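Local coordinates for galactan 1,3-beta-galactosidase (Phanerochaete chrysosporium, PDB 7BYS), which probably hydrolyses beta-1,3-linked galactan from its chain end, as a family 43 glycoside hydrolase that also carries a carbohydrate-binding module, at residues Val80-Val85 with Gln242-Leu247. Residues are numbered along the deposited sequence; the frame is centred on the assembly and turned at random.
Sequences VERPKV and QNAFDL
R82 reaches Q242, N243 and A244 across the centre of the five-bladed beta-propeller characteristic of family 43 glycoside hydrolases, where 80-85 and 242-247 are the innermost strands of two blades. These strands run nearly parallel; the axes of the two segments come no closer than 8.8 Å, too far for backbone pairing, so side chains and water bridge them. The direct hydrogen bond is R82 NH1 to N243 O, 3.1 Å long and bent at the hydrogen (142°); the donor meets a carbonyl lone pair, although the oxygen lies somewhat off the guanidinium plane. R82 NH2 lies 3.1 Å from Q242 OE1, with the guanidinium and amide planes almost perpendicular; Q242 OE1 accepts a hydrogen bond from W260 NE1. R82 and Q242, with E81 and nearby D137, belong to the galactose site seen in this protein, which is without sugar here. An alanine in place of R82 would probably leave N243 O without its guanidinium donor and deprive both bridging waters of a partner. Nonpolar contact comes from K84, whose chain, kinked at chi2 (-73°), brings CD to the ring edge of F245, 4.0 Å from CD1. Its ammonium turns back to P83 O and also bonds A22 O. Water 2 accepts from R82 NH2 and can donate to Q242 O, while water 1 accepts from both R82 NH1 and K84 NZ and donates to A244 O at 2.7 Å.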
ATOM      1  N   VAL A  80     -15.423  -0.465   9.180  1.00  9.75           N
ATOM      2  CA  VAL A  80     -15.658  -0.925   7.812  1.00  9.17           C
ATOM      3  C   VAL A  80     -14.306  -0.883   7.123  1.00  9.87           C
ATOM      4  O   VAL A  80     -13.748   0.205   6.928  1.00 11.27           O
ATOM      5  CB  VAL A  80     -16.666  -0.040   7.066  1.00 11.14           C
ATOM      6  CG1 VAL A  80     -16.676  -0.391   5.578  1.00 10.65           C
ATOM      7  CG2 VAL A  80     -18.062  -0.195   7.657  1.00 13.63           C
ATOM      8  N   GLU A  81     -13.765  -2.057   6.772  1.00  8.93           N
ATOM      9  CA  GLU A  81     -12.396  -2.131   6.281  1.00  8.99           C
ATOM     10  C   GLU A  81     -12.307  -2.961   5.013  1.00  8.33           C
ATOM     11  O   GLU A  81     -13.104  -3.877   4.787  1.00  8.70           O
ATOM     12  CB  GLU A  81     -11.437  -2.709   7.336  1.00 10.21           C
ATOM     13  CG  GLU A  81     -11.115  -1.692   8.447  1.00 11.31           C
ATOM     14  CD  GLU A  81     -10.286  -2.259   9.582  1.00 15.83           C
ATOM     15  OE1 GLU A  81      -9.970  -3.462   9.571  1.00 14.13           O
ATOM     16  OE2 GLU A  81      -9.950  -1.490  10.507  1.00 15.71           O
ATOM     17  N   ARG A  82     -11.302  -2.634   4.207  1.00  7.77           N
ATOM     18  CA  ARG A  82     -10.905  -3.420   3.047  1.00  7.80           C
ATOM     19  C   ARG A  82     -12.065  -3.735   2.088  1.00  8.07           C
ATOM     20  O   ARG A  82     -12.315  -4.890   1.770  1.00  9.68           O
ATOM     21  CB  ARG A  82     -10.171  -4.687   3.465  1.00  6.96           C
ATOM     22  CG  ARG A  82      -8.862  -4.374   4.200  1.00  7.04           C
ATOM     23  CD  ARG A  82      -8.138  -5.627   4.691  1.00  8.39           C
ATOM     24  NE  ARG A  82      -6.928  -5.263   5.438  1.00  8.79           N
ATOM     25  CZ  ARG A  82      -5.774  -4.898   4.885  1.00  7.70           C
ATOM     26  NH1 ARG A  82      -5.614  -4.883   3.569  1.00  9.40           N
ATOM     27  NH2 ARG A  82      -4.753  -4.576   5.671  1.00 10.61           N
ATOM     28  N   PRO A  83     -12.780  -2.710   1.615  1.00  7.73           N
ATOM     29  CA  PRO A  83     -13.869  -2.963   0.668  1.00  6.45           C
ATOM     30  C   PRO A  83     -13.343  -3.583  -0.622  1.00  8.53           C
ATOM     31  O   PRO A  83     -12.215  -3.331  -1.047  1.00  8.61           O
ATOM     32  CB  PRO A  83     -14.433  -1.564   0.406  1.00  8.59           C
ATOM     33  CG  PRO A  83     -13.227  -0.657   0.577  1.00  8.09           C
ATOM     34  CD  PRO A  83     -12.472  -1.270   1.730  1.00  8.23           C
ATOM     35  N   LYS A  84     -14.184  -4.404  -1.243  1.00  8.27           N
ATOM     36  CA  LYS A  84     -13.877  -5.074  -2.504  1.00  7.09           C
ATOM     37  C   LYS A  84     -15.184  -5.103  -3.282  1.00  7.47           C
ATOM     38  O   LYS A  84     -16.247  -5.273  -2.682  1.00  8.83           O
ATOM     39  CB  LYS A  84     -13.403  -6.529  -2.248  1.00  7.56           C
ATOM     40  CG  LYS A  84     -12.188  -6.663  -1.312  1.00  7.88           C
ATOM     41  CD  LYS A  84     -10.889  -6.228  -1.973  1.00  8.27           C
ATOM     42  CE  LYS A  84      -9.794  -6.061  -0.919  1.00  9.55           C
ATOM     43  NZ  LYS A  84      -9.745  -4.661  -0.344  1.00  8.43           N
ATOM     44  N   VAL A  85     -15.130  -4.889  -4.596  1.00  8.21           N
ATOM     45  CA  VAL A  85     -16.338  -4.850  -5.421  1.00  8.06           C
ATOM     46  C   VAL A  85     -16.124  -5.694  -6.669  1.00  8.72           C
ATOM     47  O   VAL A  85     -15.102  -5.560  -7.354  1.00  8.31           O
ATOM     48  CB  VAL A  85     -16.728  -3.413  -5.821  1.00  8.26           C
ATOM     49  CG1 VAL A  85     -18.011  -3.432  -6.661  1.00  8.81           C
ATOM     50  CG2 VAL A  85     -16.929  -2.532  -4.595  1.00  9.51           C
ATOM     51  N   GLN A 242       1.757  -3.090   3.844  1.00  8.24           N
ATOM     52  CA  GLN A 242       0.928  -4.272   4.035  1.00  8.02           C
ATOM     53  C   GLN A 242       0.023  -4.405   2.824  1.00  8.33           C
ATOM     54  O   GLN A 242      -0.580  -3.417   2.388  1.00  8.16           O
ATOM     55  CB  GLN A 242       0.067  -4.147   5.292  1.00  7.66           C
ATOM     56  CG  GLN A 242      -0.719  -5.418   5.593  1.00  8.72           C
ATOM     57  CD  GLN A 242      -1.598  -5.291   6.812  1.00  8.83           C
ATOM     58  OE1 GLN A 242      -2.082  -4.210   7.136  1.00 10.64           O
ATOM     59  NE2 GLN A 242      -1.805  -6.406   7.512  1.00  9.40           N
ATOM     60  N   ASN A 243      -0.072  -5.624   2.293  1.00  8.05           N
ATOM     61  CA  ASN A 243      -0.858  -5.881   1.093  1.00  6.70           C
ATOM     62  C   ASN A 243      -2.278  -5.346   1.231  1.00  6.82           C
ATOM     63  O   ASN A 243      -2.891  -5.420   2.301  1.00  7.65           O
ATOM     64  CB  ASN A 243      -0.920  -7.389   0.859  1.00  7.10           C
ATOM     65  CG  ASN A 243      -1.436  -7.734  -0.514  1.00  6.80           C
ATOM     66  OD1 ASN A 243      -0.967  -7.194  -1.511  1.00  8.81           O
ATOM     67  ND2 ASN A 243      -2.393  -8.645  -0.583  1.00  7.38           N
ATOM     68  N   ALA A 244      -2.803  -4.828   0.114  1.00  7.65           N
ATOM     69  CA  ALA A 244      -4.194  -4.378   0.030  1.00  7.65           C
ATOM     70  C   ALA A 244      -4.883  -4.958  -1.203  1.00  8.48           C
ATOM     71  O   ALA A 244      -6.000  -5.487  -1.109  1.00  7.59           O
ATOM     72  CB  ALA A 244      -4.300  -2.854  -0.002  1.00  8.44           C
ATOM     73  N   PHE A 245      -4.226  -4.896  -2.363  1.00  7.33           N
ATOM     74  CA  PHE A 245      -4.834  -5.382  -3.595  1.00  7.02           C
ATOM     75  C   PHE A 245      -3.731  -5.724  -4.580  1.00  8.08           C
ATOM     76  O   PHE A 245      -2.717  -5.020  -4.652  1.00  8.10           O
ATOM     77  CB  PHE A 245      -5.792  -4.354  -4.225  1.00  7.97           C
ATOM     78  CG  PHE A 245      -6.799  -4.981  -5.153  1.00  7.55           C
ATOM     79  CD1 PHE A 245      -7.986  -5.521  -4.660  1.00  8.04           C
ATOM     80  CD2 PHE A 245      -6.535  -5.076  -6.515  1.00  6.92           C
ATOM     81  CE1 PHE A 245      -8.902  -6.130  -5.513  1.00  7.56           C
ATOM     82  CE2 PHE A 245      -7.446  -5.685  -7.371  1.00  9.82           C
ATOM     83  CZ  PHE A 245      -8.624  -6.206  -6.869  1.00  8.69           C
ATOM     84  N   ASP A 246      -3.942  -6.784  -5.352  1.00  7.30           N
ATOM     85  CA  ASP A 246      -2.936  -7.270  -6.292  1.00  7.31           C
ATOM     86  C   ASP A 246      -3.590  -7.293  -7.666  1.00  9.59           C
ATOM     87  O   ASP A 246      -4.427  -8.157  -7.948  1.00  9.91           O
ATOM     88  CB  ASP A 246      -2.444  -8.627  -5.823  1.00  8.65           C
ATOM     89  CG  ASP A 246      -2.065  -8.593  -4.372  1.00  8.00           C
ATOM     90  OD1 ASP A 246      -1.135  -7.804  -4.045  1.00  7.66           O
ATOM     91  OD2 ASP A 246      -2.731  -9.271  -3.563  1.00  8.63           O
ATOM     92  N   LEU A 247      -3.246  -6.302  -8.499  1.00  8.07           N
ATOM     93  CA  LEU A 247      -3.946  -6.074  -9.761  1.00  8.83           C
ATOM     94  C   LEU A 247      -3.182  -6.726 -10.901  1.00  8.49           C
ATOM     95  O   LEU A 247      -1.971  -6.519 -11.015  1.00 10.49           O
ATOM     96  CB  LEU A 247      -4.043  -4.572 -10.017  1.00  8.77           C
ATOM     97  CG  LEU A 247      -4.924  -4.215 -11.212  1.00  7.62           C
ATOM     98  CD1 LEU A 247      -6.390  -4.384 -10.875  1.00 10.56           C
ATOM     99  CD2 LEU A 247      -4.648  -2.777 -11.662  1.00 11.88           C
TER
HETATM  100  O   HOH W   1      -7.424  -5.340   1.226  1.00  8.44           O
HETATM  101  O   HOH W   2      -3.087  -2.917   3.950  1.00  9.85           O